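Local structure of proteophosphoglycan (Silicibacter pomeroyi DSS-3, 2RE3) at residues R162-G167 and G172-W177; G49-Q54 and A62-F67; E168-W173 and G180-L185; I45-T50 and A133-T138. The protein is of unknown function, but belongs to the DUF1285 family, whose fold is built from repeated structural motifs and whose role may lie in signal transduction. All coordinates share one frame; numbering follows the deposited sequence.

Contact 1 (R162-G167 and G172-W177)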
loop_
_atom_site.group_PDB
_atom_site.type_symbol
_atom_site.label_atom_id
_atom_site.label_comp_id
_atom_site.label_asym_id
_atom_site.label_seq_id
_atom_site.Cartn_x
_atom_site.Cartn_y
_atom_site.Cartn_z
ATOM N N ARG A 162 -0.396 -14.645 -9.871
ATOM C CA ARG A 162 0.032 -14.245 -11.210
ATOM C C ARG A 162 1.514 -13.854 -11.250
ATOM O O ARG A 162 2.176 -14.100 -12.237
ATOM C CB ARG A 162 -0.833 -13.105 -11.746
ATOM C CG ARG A 162 -2.313 -13.493 -11.954
ATOM C CD ARG A 162 -3.140 -12.261 -12.336
ATOM N NE ARG A 162 -2.576 -11.622 -13.532
ATOM C CZ ARG A 162 -2.844 -10.383 -13.954
ATOM N NH1 ARG A 162 -3.700 -9.603 -13.293
ATOM N NH2 ARG A 162 -2.245 -9.923 -15.057
ATOM N N LEU A 163 2.029 -13.253 -10.184
ATOM C CA LEU A 163 3.455 -12.939 -10.090
ATOM C C LEU A 163 4.335 -14.200 -9.984
ATOM O O LEU A 163 5.401 -14.261 -10.561
ATOM C CB LEU A 163 3.740 -12.017 -8.910
ATOM C CG LEU A 163 3.316 -10.548 -8.977
ATOM C CD1 LEU A 163 3.877 -9.782 -7.765
ATOM C CD2 LEU A 163 3.756 -9.890 -10.291
HETATM N N MSE A 164 3.893 -15.226 -9.276
HETATM C CA MSE A 164 4.666 -16.465 -9.247
HETATM C C MSE A 164 5.005 -16.922 -10.655
HETATM O O MSE A 164 6.093 -17.416 -10.892
HETATM C CB MSE A 164 3.908 -17.580 -8.531
HETATM C CG MSE A 164 3.647 -17.312 -7.056
HETATM SE SE MSE A 164 5.273 -17.334 -6.042
HETATM C CE MSE A 164 5.630 -19.228 -6.542
ATOM N N ASP A 165 4.078 -16.751 -11.587
ATOM C CA ASP A 165 4.269 -17.206 -12.961
ATOM C C ASP A 165 5.169 -16.273 -13.790
ATOM O O ASP A 165 5.443 -16.547 -14.957
ATOM C CB ASP A 165 2.905 -17.345 -13.651
ATOM C CG ASP A 165 2.032 -18.415 -13.025
ATOM O OD1 ASP A 165 2.573 -19.469 -12.677
ATOM O OD2 ASP A 165 0.797 -18.210 -12.897
ATOM N N LEU A 166 5.609 -15.172 -13.189
ATOM C CA LEU A 166 6.474 -14.211 -13.857
ATOM C C LEU A 166 7.768 -14.071 -13.093
ATOM O O LEU A 166 8.546 -13.157 -13.337
ATOM C CB LEU A 166 5.767 -12.853 -13.992
ATOM C CG LEU A 166 4.562 -12.893 -14.954
ATOM C CD1 LEU A 166 3.796 -11.583 -14.942
ATOM C CD2 LEU A 166 5.010 -13.233 -16.363
ATOM N N GLY A 167 8.014 -15.018 -12.193
ATOM C CA GLY A 167 9.206 -14.990 -11.356
ATOM C C GLY A 167 10.425 -15.576 -12.018
ATOM O O GLY A 167 10.356 -16.165 -13.084
ATOM N N GLY A 172 20.467 -17.602 -6.106
ATOM C CA GLY A 172 19.965 -18.334 -4.945
ATOM C C GLY A 172 18.563 -17.986 -4.522
ATOM O O GLY A 172 18.003 -18.633 -3.627
ATOM N N TRP A 173 17.992 -16.965 -5.163
ATOM C CA TRP A 173 16.723 -16.401 -4.733
ATOM C C TRP A 173 15.726 -16.456 -5.866
ATOM O O TRP A 173 16.070 -16.156 -7.009
ATOM C CB TRP A 173 16.890 -14.928 -4.290
ATOM C CG TRP A 173 17.701 -14.759 -3.045
ATOM C CD1 TRP A 173 19.055 -14.634 -2.966
ATOM C CD2 TRP A 173 17.215 -14.751 -1.695
ATOM N NE1 TRP A 173 19.441 -14.545 -1.657
ATOM C CE2 TRP A 173 18.333 -14.618 -0.852
ATOM C CE3 TRP A 173 15.947 -14.873 -1.119
ATOM C CZ2 TRP A 173 18.223 -14.579 0.552
ATOM C CZ3 TRP A 173 15.823 -14.824 0.274
ATOM C CH2 TRP A 173 16.960 -14.672 1.095
ATOM N N PHE A 174 14.485 -16.811 -5.528
ATOM C CA PHE A 174 13.359 -16.664 -6.423
ATOM C C PHE A 174 12.779 -15.283 -6.238
ATOM O O PHE A 174 12.587 -14.849 -5.128
ATOM C CB PHE A 174 12.300 -17.710 -6.113
ATOM C CG PHE A 174 11.061 -17.543 -6.913
ATOM C CD1 PHE A 174 10.950 -18.125 -8.165
ATOM C CD2 PHE A 174 10.019 -16.766 -6.432
ATOM C CE1 PHE A 174 9.824 -17.939 -8.931
ATOM C CE2 PHE A 174 8.881 -16.590 -7.173
ATOM C CZ PHE A 174 8.776 -17.189 -8.440
ATOM N N GLY A 175 12.490 -14.588 -7.321
ATOM C CA GLY A 175 11.953 -13.228 -7.207
ATOM C C GLY A 175 11.452 -12.644 -8.508
ATOM O O GLY A 175 11.181 -13.379 -9.485
ATOM N N LEU A 176 11.351 -11.317 -8.538
ATOM C CA LEU A 176 10.718 -10.600 -9.663
ATOM C C LEU A 176 11.636 -9.533 -10.238
ATOM O O LEU A 176 12.221 -8.762 -9.495
ATOM C CB LEU A 176 9.377 -9.991 -9.219
ATOM C CG LEU A 176 8.296 -11.044 -8.901
ATOM C CD1 LEU A 176 7.142 -10.410 -8.219
ATOM C CD2 LEU A 176 7.850 -11.732 -10.151
ATOM N N TRP A 177 11.818 -9.564 -11.559
ATOM C CA TRP A 177 12.456 -8.486 -12.280
ATOM C C TRP A 177 11.404 -7.460 -12.604
ATOM O O TRP A 177 10.366 -7.812 -13.141
ATOM C CB TRP A 177 13.049 -8.986 -13.586
ATOM C CG TRP A 177 14.356 -9.689 -13.418
ATOM C CD1 TRP A 177 14.554 -11.032 -13.329
ATOM C CD2 TRP A 177 15.638 -9.084 -13.303
ATOM N NE1 TRP A 177 15.881 -11.306 -13.167
ATOM C CE2 TRP A 177 16.577 -10.126 -13.140
ATOM C CE3 TRP A 177 16.090 -7.759 -13.325
ATOM C CZ2 TRP A 177 17.956 -9.893 -13.023
ATOM C CZ3 TRP A 177 17.471 -7.519 -13.209
ATOM C CH2 TRP A 177 18.384 -8.588 -13.060
HETATM O O HOH W 1 10.957 -11.988 -12.958
#

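Contact 2 (G49-Q54 and A62-F67)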
loop_
_atom_site.group_PDB
_atom_site.type_symbol
_atom_site.label_atom_id
_atom_site.label_comp_id
_atom_site.label_asym_id
_atom_site.label_seq_id
_atom_site.Cartn_x
_atom_site.Cartn_y
_atom_site.Cartn_z
ATOM N N GLY A 49 -7.821 -3.876 3.224
ATOM C CA GLY A 49 -8.076 -2.586 2.594
ATOM C C GLY A 49 -9.322 -1.876 3.076
ATOM O O GLY A 49 -9.544 -0.721 2.736
ATOM N N THR A 50 -10.119 -2.563 3.884
ATOM C CA THR A 50 -11.379 -2.038 4.388
ATOM C C THR A 50 -11.093 -1.061 5.499
ATOM O O THR A 50 -10.285 -1.333 6.371
ATOM C CB THR A 50 -12.281 -3.185 4.911
ATOM O OG1 THR A 50 -12.595 -4.017 3.799
ATOM C CG2 THR A 50 -13.561 -2.668 5.575
ATOM N N TRP A 51 -11.744 0.094 5.435
ATOM C CA TRP A 51 -11.609 1.124 6.468
ATOM C C TRP A 51 -12.729 0.936 7.475
ATOM O O TRP A 51 -13.887 0.679 7.097
ATOM C CB TRP A 51 -11.666 2.515 5.839
ATOM C CG TRP A 51 -10.399 2.946 5.135
ATOM C CD1 TRP A 51 -9.665 2.221 4.253
ATOM C CD2 TRP A 51 -9.751 4.227 5.233
ATOM N NE1 TRP A 51 -8.596 2.971 3.789
ATOM C CE2 TRP A 51 -8.626 4.198 4.396
ATOM C CE3 TRP A 51 -10.011 5.392 5.963
ATOM C CZ2 TRP A 51 -7.760 5.285 4.274
ATOM C CZ3 TRP A 51 -9.145 6.466 5.836
ATOM C CH2 TRP A 51 -8.049 6.410 4.994
ATOM N N PHE A 52 -12.396 1.013 8.755
ATOM C CA PHE A 52 -13.395 0.849 9.802
ATOM C C PHE A 52 -13.429 2.127 10.571
ATOM O O PHE A 52 -12.380 2.676 10.855
ATOM C CB PHE A 52 -13.012 -0.262 10.746
ATOM C CG PHE A 52 -13.215 -1.634 10.186
ATOM C CD1 PHE A 52 -12.260 -2.219 9.390
ATOM C CD2 PHE A 52 -14.335 -2.358 10.495
ATOM C CE1 PHE A 52 -12.449 -3.506 8.904
ATOM C CE2 PHE A 52 -14.500 -3.617 10.014
ATOM C CZ PHE A 52 -13.546 -4.182 9.214
ATOM N N TYR A 53 -14.631 2.609 10.890
ATOM C CA TYR A 53 -14.778 3.827 11.676
ATOM C C TYR A 53 -15.615 3.494 12.922
ATOM O O TYR A 53 -16.728 3.017 12.822
ATOM C CB TYR A 53 -15.413 4.938 10.832
ATOM C CG TYR A 53 -15.659 6.231 11.578
ATOM C CD1 TYR A 53 -14.611 7.067 11.923
ATOM C CD2 TYR A 53 -16.940 6.621 11.930
ATOM C CE1 TYR A 53 -14.840 8.256 12.629
ATOM C CE2 TYR A 53 -17.182 7.804 12.630
ATOM C CZ TYR A 53 -16.132 8.623 12.967
ATOM O OH TYR A 53 -16.367 9.794 13.652
ATOM N N GLN A 54 -15.063 3.723 14.103
ATOM C CA GLN A 54 -15.748 3.330 15.321
ATOM C C GLN A 54 -16.159 1.853 15.278
ATOM O O GLN A 54 -17.186 1.491 15.853
ATOM C CB GLN A 54 -17.008 4.170 15.541
ATOM C CG GLN A 54 -16.798 5.658 15.672
ATOM C CD GLN A 54 -18.101 6.430 15.477
ATOM O OE1 GLN A 54 -19.110 5.855 15.036
ATOM N NE2 GLN A 54 -18.084 7.729 15.770
ATOM N N ALA A 62 -15.545 5.997 -2.852
ATOM C CA ALA A 62 -15.232 7.415 -3.067
ATOM C C ALA A 62 -14.572 8.071 -1.833
ATOM O O ALA A 62 -13.595 8.805 -1.957
ATOM C CB ALA A 62 -16.504 8.214 -3.533
HETATM N N MSE A 63 -15.100 7.787 -0.653
HETATM C CA MSE A 63 -14.645 8.434 0.554
HETATM C C MSE A 63 -13.344 7.799 0.983
HETATM O O MSE A 63 -12.425 8.476 1.494
HETATM C CB MSE A 63 -15.661 8.260 1.645
HETATM C CG MSE A 63 -15.247 8.899 2.959
HETATM SE SE MSE A 63 -16.638 8.616 4.230
HETATM C CE MSE A 63 -18.075 9.426 3.172
ATOM N N VAL A 64 -13.252 6.493 0.780
ATOM C CA VAL A 64 -12.010 5.837 1.079
ATOM C C VAL A 64 -10.885 6.425 0.188
ATOM O O VAL A 64 -9.752 6.561 0.642
ATOM C CB VAL A 64 -12.133 4.299 0.950
ATOM C CG1 VAL A 64 -10.784 3.666 1.012
ATOM C CG2 VAL A 64 -13.049 3.737 2.055
ATOM N N ARG A 65 -11.190 6.785 -1.058
ATOM C CA ARG A 65 -10.174 7.360 -1.963
ATOM C C ARG A 65 -9.764 8.753 -1.501
ATOM O O ARG A 65 -8.593 9.122 -1.522
ATOM C CB ARG A 65 -10.713 7.482 -3.363
ATOM C CG ARG A 65 -10.488 6.294 -4.252
ATOM C CD ARG A 65 -11.025 6.579 -5.663
ATOM N NE ARG A 65 -12.307 5.926 -5.748
ATOM C CZ ARG A 65 -13.453 6.480 -6.112
ATOM N NH1 ARG A 65 -13.552 7.733 -6.537
ATOM N NH2 ARG A 65 -14.523 5.731 -6.079
ATOM N N LEU A 66 -10.761 9.493 -1.038
ATOM C CA LEU A 66 -10.590 10.850 -0.571
ATOM C C LEU A 66 -9.683 10.884 0.659
ATOM O O LEU A 66 -8.685 11.609 0.671
ATOM C CB LEU A 66 -11.975 11.461 -0.264
ATOM C CG LEU A 66 -12.087 12.969 -0.064
ATOM C CD1 LEU A 66 -11.735 13.681 -1.377
ATOM C CD2 LEU A 66 -13.514 13.388 0.417
ATOM N N PHE A 67 -9.985 10.078 1.678
ATOM C CA PHE A 67 -9.140 10.069 2.865
ATOM C C PHE A 67 -7.771 9.498 2.533
ATOM O O PHE A 67 -6.790 9.876 3.138
ATOM C CB PHE A 67 -9.756 9.263 4.019
ATOM C CG PHE A 67 -10.855 9.962 4.733
ATOM C CD1 PHE A 67 -10.641 11.175 5.348
ATOM C CD2 PHE A 67 -12.112 9.393 4.829
ATOM C CE1 PHE A 67 -11.661 11.818 6.018
ATOM C CE2 PHE A 67 -13.126 10.032 5.501
ATOM C CZ PHE A 67 -12.886 11.251 6.092
#

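Contact 3 (E168-W173 and G180-L185)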
loop_
_atom_site.group_PDB
_atom_site.type_symbol
_atom_site.label_atom_id
_atom_site.label_comp_id
_atom_site.label_asym_id
_atom_site.label_seq_id
_atom_site.Cartn_x
_atom_site.Cartn_y
_atom_site.Cartn_z
ATOM N N GLU A 168 11.559 -15.396 -11.370
ATOM C CA GLU A 168 12.843 -15.773 -11.948
ATOM C C GLU A 168 13.789 -16.081 -10.803
ATOM O O GLU A 168 13.553 -15.629 -9.664
ATOM C CB GLU A 168 13.397 -14.622 -12.798
ATOM C CG GLU A 168 14.666 -14.953 -13.582
ATOM C CD GLU A 168 14.455 -16.164 -14.476
ATOM O OE1 GLU A 168 13.917 -16.011 -15.585
ATOM O OE2 GLU A 168 14.794 -17.280 -14.054
ATOM N N ILE A 169 14.843 -16.846 -11.106
ATOM C CA ILE A 169 15.907 -17.163 -10.147
ATOM C C ILE A 169 17.207 -16.446 -10.507
ATOM O O ILE A 169 17.697 -16.530 -11.650
ATOM C CB ILE A 169 16.149 -18.681 -10.073
ATOM C CG1 ILE A 169 14.999 -19.336 -9.313
ATOM C CG2 ILE A 169 17.510 -19.019 -9.423
ATOM C CD1 ILE A 169 14.906 -20.809 -9.546
ATOM N N GLU A 170 17.749 -15.727 -9.524
ATOM C CA GLU A 170 19.073 -15.107 -9.618
ATOM C C GLU A 170 19.792 -15.313 -8.302
ATOM O O GLU A 170 19.265 -14.960 -7.248
ATOM C CB GLU A 170 18.964 -13.607 -9.892
ATOM C CG GLU A 170 18.066 -13.219 -11.053
ATOM C CD GLU A 170 18.611 -13.613 -12.414
ATOM O OE1 GLU A 170 19.790 -14.028 -12.491
ATOM O OE2 GLU A 170 17.847 -13.506 -13.404
ATOM N N ASP A 171 20.983 -15.913 -8.386
ATOM C CA ASP A 171 21.921 -16.074 -7.268
ATOM C C ASP A 171 21.257 -16.537 -5.999
ATOM O O ASP A 171 21.446 -15.945 -4.959
ATOM C CB ASP A 171 22.711 -14.773 -7.057
ATOM C CG ASP A 171 23.359 -14.287 -8.363
ATOM O OD1 ASP A 171 23.949 -15.133 -9.075
ATOM O OD2 ASP A 171 23.243 -13.095 -8.701
ATOM N N GLY A 172 20.467 -17.602 -6.106
ATOM C CA GLY A 172 19.965 -18.334 -4.945
ATOM C C GLY A 172 18.563 -17.986 -4.522
ATOM O O GLY A 172 18.003 -18.633 -3.627
ATOM N N TRP A 173 17.992 -16.965 -5.163
ATOM C CA TRP A 173 16.723 -16.401 -4.733
ATOM C C TRP A 173 15.726 -16.456 -5.866
ATOM O O TRP A 173 16.070 -16.156 -7.009
ATOM C CB TRP A 173 16.890 -14.928 -4.290
ATOM C CG TRP A 173 17.701 -14.759 -3.045
ATOM C CD1 TRP A 173 19.055 -14.634 -2.966
ATOM C CD2 TRP A 173 17.215 -14.751 -1.695
ATOM N NE1 TRP A 173 19.441 -14.545 -1.657
ATOM C CE2 TRP A 173 18.333 -14.618 -0.852
ATOM C CE3 TRP A 173 15.947 -14.873 -1.119
ATOM C CZ2 TRP A 173 18.223 -14.579 0.552
ATOM C CZ3 TRP A 173 15.823 -14.824 0.274
ATOM C CH2 TRP A 173 16.960 -14.672 1.095
ATOM N N GLY A 180 14.262 -3.240 -14.731
ATOM C CA GLY A 180 15.715 -3.435 -14.644
ATOM C C GLY A 180 16.309 -3.782 -13.291
ATOM O O GLY A 180 17.528 -3.888 -13.181
ATOM N N SER A 181 15.477 -3.962 -12.262
ATOM C CA SER A 181 15.948 -4.302 -10.920
ATOM C C SER A 181 15.342 -5.629 -10.473
ATOM O O SER A 181 14.262 -6.014 -10.917
ATOM C CB SER A 181 15.560 -3.199 -9.929
ATOM O OG SER A 181 16.312 -2.021 -10.123
ATOM N N PHE A 182 16.046 -6.340 -9.610
ATOM C CA PHE A 182 15.618 -7.661 -9.191
ATOM C C PHE A 182 15.238 -7.705 -7.718
ATOM O O PHE A 182 16.037 -7.363 -6.848
ATOM C CB PHE A 182 16.718 -8.687 -9.443
ATOM C CG PHE A 182 16.316 -10.074 -9.070
ATOM C CD1 PHE A 182 15.422 -10.776 -9.863
ATOM C CD2 PHE A 182 16.763 -10.644 -7.891
ATOM C CE1 PHE A 182 15.008 -12.006 -9.504
ATOM C CE2 PHE A 182 16.366 -11.920 -7.534
ATOM C CZ PHE A 182 15.491 -12.599 -8.334
ATOM N N PHE A 183 14.034 -8.185 -7.437
ATOM C CA PHE A 183 13.513 -8.206 -6.084
ATOM C C PHE A 183 13.331 -9.621 -5.561
ATOM O O PHE A 183 12.422 -10.349 -5.973
ATOM C CB PHE A 183 12.231 -7.422 -6.054
ATOM C CG PHE A 183 12.403 -6.035 -6.557
ATOM C CD1 PHE A 183 12.906 -5.050 -5.725
ATOM C CD2 PHE A 183 12.147 -5.726 -7.893
ATOM C CE1 PHE A 183 13.131 -3.768 -6.216
ATOM C CE2 PHE A 183 12.349 -4.427 -8.378
ATOM C CZ PHE A 183 12.818 -3.454 -7.547
ATOM N N PRO A 184 14.218 -10.020 -4.653
ATOM C CA PRO A 184 14.094 -11.329 -4.082
ATOM C C PRO A 184 12.864 -11.438 -3.231
ATOM O O PRO A 184 12.487 -10.485 -2.529
ATOM C CB PRO A 184 15.348 -11.467 -3.214
ATOM C CG PRO A 184 16.300 -10.418 -3.692
ATOM C CD PRO A 184 15.395 -9.301 -4.145
ATOM N N LEU A 185 12.275 -12.622 -3.285
ATOM C CA LEU A 185 11.048 -12.939 -2.596
ATOM C C LEU A 185 11.200 -14.113 -1.617
ATOM O O LEU A 185 10.496 -14.172 -0.613
ATOM C CB LEU A 185 9.968 -13.289 -3.622
ATOM C CG LEU A 185 9.198 -12.202 -4.355
ATOM C CD1 LEU A 185 7.992 -12.837 -5.063
ATOM C CD2 LEU A 185 8.758 -11.099 -3.408
#

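Contact 4 (I45-T50 and A133-T138)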
loop_
_atom_site.group_PDB
_atom_site.type_symbol
_atom_site.label_atom_id
_atom_site.label_comp_id
_atom_site.label_asym_id
_atom_site.label_seq_id
_atom_site.Cartn_x
_atom_site.Cartn_y
_atom_site.Cartn_z
ATOM N N ILE A 45 -7.446 0.911 9.017
ATOM C CA ILE A 45 -7.381 0.285 7.704
ATOM C C ILE A 45 -7.041 -1.178 7.889
ATOM O O ILE A 45 -5.897 -1.536 8.233
ATOM C CB ILE A 45 -6.303 0.927 6.811
ATOM C CG1 ILE A 45 -6.518 2.454 6.734
ATOM C CG2 ILE A 45 -6.328 0.298 5.421
ATOM C CD1 ILE A 45 -5.492 3.200 5.913
ATOM N N ALA A 46 -8.028 -2.039 7.687
ATOM C CA ALA A 46 -7.782 -3.486 7.834
ATOM C C ALA A 46 -6.803 -3.983 6.767
ATOM O O ALA A 46 -6.610 -3.348 5.742
ATOM C CB ALA A 46 -9.085 -4.295 7.783
ATOM N N ARG A 47 -6.205 -5.130 7.048
ATOM C CA ARG A 47 -5.286 -5.839 6.149
ATOM C C ARG A 47 -5.820 -6.034 4.726
ATOM O O ARG A 47 -5.044 -6.117 3.770
ATOM C CB ARG A 47 -5.003 -7.218 6.753
ATOM C CG ARG A 47 -3.817 -7.914 6.176
ATOM C CD ARG A 47 -3.249 -8.983 7.146
ATOM N NE ARG A 47 -1.883 -9.363 6.772
ATOM C CZ ARG A 47 -1.560 -10.134 5.723
ATOM N NH1 ARG A 47 -2.508 -10.638 4.924
ATOM N NH2 ARG A 47 -0.272 -10.414 5.474
ATOM N N ASP A 48 -7.139 -6.146 4.601
ATOM C CA ASP A 48 -7.779 -6.317 3.304
ATOM C C ASP A 48 -8.173 -5.003 2.626
ATOM O O ASP A 48 -8.821 -5.019 1.579
ATOM C CB ASP A 48 -9.003 -7.241 3.413
ATOM C CG ASP A 48 -10.214 -6.580 4.078
ATOM O OD1 ASP A 48 -10.108 -5.488 4.657
ATOM O OD2 ASP A 48 -11.304 -7.179 4.012
ATOM N N GLY A 49 -7.821 -3.876 3.224
ATOM C CA GLY A 49 -8.076 -2.586 2.594
ATOM C C GLY A 49 -9.322 -1.876 3.076
ATOM O O GLY A 49 -9.544 -0.721 2.736
ATOM N N THR A 50 -10.119 -2.563 3.884
ATOM C CA THR A 50 -11.379 -2.038 4.388
ATOM C C THR A 50 -11.093 -1.061 5.499
ATOM O O THR A 50 -10.285 -1.333 6.371
ATOM C CB THR A 50 -12.281 -3.185 4.911
ATOM O OG1 THR A 50 -12.595 -4.017 3.799
ATOM C CG2 THR A 50 -13.561 -2.668 5.575
ATOM N N ALA A 133 8.084 -10.146 2.870
ATOM C CA ALA A 133 7.850 -10.249 4.282
ATOM C C ALA A 133 7.119 -11.558 4.364
ATOM O O ALA A 133 6.761 -12.137 3.332
ATOM C CB ALA A 133 7.005 -9.104 4.776
ATOM N N GLN A 134 6.929 -12.062 5.571
ATOM C CA GLN A 134 6.189 -13.294 5.737
ATOM C C GLN A 134 4.931 -12.953 6.485
ATOM O O GLN A 134 4.836 -11.892 7.114
ATOM C CB GLN A 134 7.028 -14.370 6.448
ATOM C CG GLN A 134 8.188 -14.907 5.590
ATOM C CD GLN A 134 9.386 -13.955 5.534
ATOM O OE1 GLN A 134 9.890 -13.507 6.571
ATOM N NE2 GLN A 134 9.849 -13.649 4.327
ATOM N N ASP A 135 3.947 -13.835 6.363
ATOM C CA ASP A 135 2.681 -13.645 7.031
ATOM C C ASP A 135 2.975 -13.694 8.546
ATOM O O ASP A 135 3.644 -14.637 9.016
ATOM C CB ASP A 135 1.683 -14.735 6.585
ATOM C CG ASP A 135 0.221 -14.385 6.869
ATOM O OD1 ASP A 135 -0.089 -13.269 7.353
ATOM O OD2 ASP A 135 -0.625 -15.259 6.596
ATOM N N PRO A 136 2.554 -12.637 9.297
ATOM C CA PRO A 136 2.584 -12.831 10.748
ATOM C C PRO A 136 1.956 -14.205 11.059
ATOM O O PRO A 136 2.654 -15.117 11.531
ATOM C CB PRO A 136 1.744 -11.654 11.305
ATOM C CG PRO A 136 1.416 -10.742 10.133
ATOM C CD PRO A 136 2.089 -11.284 8.905
ATOM N N ALA A 137 0.671 -14.347 10.711
ATOM C CA ALA A 137 -0.108 -15.563 10.941
ATOM C C ALA A 137 0.547 -16.813 10.320
ATOM O O ALA A 137 1.243 -17.562 11.018
ATOM C CB ALA A 137 -1.550 -15.369 10.420
ATOM N N THR A 138 0.345 -17.020 9.015
ATOM C CA THR A 138 0.793 -18.237 8.310
ATOM C C THR A 138 2.294 -18.545 8.417
ATOM O O THR A 138 2.693 -19.706 8.447
ATOM C CB THR A 138 0.434 -18.176 6.791
#

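Contact 1 (R162-G167 and G172-W177)
A Met-aromatic contact between selenomethionine M164 and F174 marks where the type I turn M164-G167, at the end of helix 157-164, packs against the middle strand of a three-stranded antiparallel sheet. M164 leaves the helix pointing away from the strand, but its chain bends at chi2 and chi3 (-68° and -61°), bringing SE back to 3.9 Å from F174 CE2. The selenium sits obliquely to the ring, neither squarely over it nor in its plane. The ring's leading edge carries the rest of this contact: M164 O lies near the ring plane, 3.6 Å from F174 CZ, and G167 CA comes obliquely to within 3.7 Å of that same CZ. Without a side chain, G167 lets the ring edge close on the turn.

Further along the strand, L176 crosses L163 at about a right angle. L176 CD1 presses on L163 CD1 at 3.4 Å, while its other methyl, CD2, stands 3.6 Å from L166 O. Both leucines also touch L112 of strand 111-116, so this apolar cluster joins the small sheet to the neighbouring six-stranded one. On the polar side of the turn, Q110 NE2 donates to L166 O. A water molecule gives a second bond to L166 O at 2.7 Å and accepts from W177 N at 2.9 Å, tying turn to strand.

Contact 2 (G49-Q54 and A62-F67)
F67, whose CB rests against the indole of W51, is fixed in its helix by a backbone bond from F67 N to M63 O of 2.9 Å. From this helical turn F67 and V64, about one turn apart, both touch strand 51-53, F67 with its CB directed at it and V64 through CG1, and W51 is the strand residue that meets them. Its CB points toward the helix, and with CG anti to the carbonyl carbon (chi1 -77°) the indole reaches along the helix surface, spanning both partners with its two rings.

The five-membered ring takes V64. V64 CG1 stands over one face in a CH-pi contact, 3.8 Å from the ring centroid and 21° off the normal, and is nearest to W51 NE1 at 3.6 Å. V64 CG2 is a more distant neighbour, 4.1 Å from W51 CG. The six-membered ring takes F67: W51 CZ3 lies 3.4 Å from F67 CB and W51 CH2 3.5 Å from the same carbon. This approach is oblique, and the phenyl ring itself leads away from the indole, toward L15 and A19 of helix 15-21. Near the indole plane, at its edge, lies G49 O.

All three touching residues are buried. Beyond the helix, W51 also packs on M43 and I45 of strand 37-45, the neighbour of its own strand. The contact is thus an aromatic-centred case of helix-on-sheet packing, with helix 61-68, which links strands 56-57 and 71-74, lying against the six-stranded mixed sheet of the N-terminal DUF1285 region.

Contact 3 (E168-W173 and G180-L185)
F182 meets E170 first, offering one face of its ring to the aliphatic part of the glutamate. E170 CG stands over that face in a CH-pi contact, 3.7 Å from the ring centroid and 14° off its normal, with F182 CE1 its nearest ring atom at 3.6 Å. With F182 CG anti to its backbone N (chi1 -178°), the ring is thrown across the sheet, and its far end reaches two backbone carbonyls. E168 O and W173 O both lie near the ring plane, each 3.8 Å from F182 CZ. Beyond CG, the glutamate chain bends and carries the carboxylate to R108, which makes a salt bridge with it, and to W177 NE1, which donates to it.

Strands 168-170 and 181-185 are the two outer strands of a three-stranded antiparallel meander, and F182 spans the central strand 173-178 where G175 has no side chain. The first strand enters that central one through a tight two-residue beta hairpin, the type I' turn E170-W173. Its closing bonds run from E170 N to W173 O at 3.1 Å and from W173 N to E170 O at 3.2 Å.

Two residues on, P184 again points toward the first segment. Its CB packs 3.9 Å from W173 CB and 4.0 Å from W173 CE3, approaching the indole obliquely, while W173 also touches M132 and T187.

Contact 4 (I45-T50 and A133-T138)
R47 stretches toward D135 from the loop after strand 37-45, and the two side chains meet at the surface through charge alone. The arginine leaves the backbone with CG anti to N (chi1 -164°) and stays extended as far as NE, so it bridges backbones whose nearest CA atoms, those of R47 and D135, are 11.2 Å apart. A turn at chi4 (-74°) then sets the guanidinium so that D135 OD1 lies over one of its faces, toward the rim, 3.4 Å from R47 NH2. Guanidinium and carboxylate planes are 33° apart, and no N-H is aimed at the oxygen; this salt bridge lacks a hydrogen bond. The stronger partner of R47 is D93, whose OD2 forms a salt bridge with NE.

D135 divides its carboxylate between two tasks. While OD1 faces R47, OD2 accepts from T138 N at 3.1 Å, the donor standing well above the carboxylate plane, in an Asx motif; P136 and A137, which it encloses, are poorly ordered, so this part of the geometry is less certain. P136 touches the arginine loosely, with CD 4.3 Å from R47 NH2.

The base of R47 is held by its own turn. D48 OD1 accepts from T50 N, which makes an Asx turn, and from T50 OG1, both at 3.0 Å and from the same face. G49 N bonds to A46 O at 2.8 Å, and A46 N to T50 O at 2.7 Å; with G49 in a left-handed conformation, this is the type I turn plus G1 bulge of a beta hairpin, here joining strands 37-45 and 51-53.

The four contacts fall into two pairs. Contacts 2 and 4 start from the same stretch of the N-terminal family region, share G49 and T50, and have centres about 17 Å apart; contacts 1 and 3 share G172 and W173 in the three-stranded C-terminal sheet, with centres about 7 Å apart. Contacts 1 and 2 lie on opposite sides of the chain's centre, about 32 Å between centres. Along the chain, contact 2 closes first, then contact 4, before contacts 1 and 3 begin. Contact 4 alone joins the N- and C-terminal family regions, whose six-stranded sheets have the same strand order, consistent with a fold of repeated motifs.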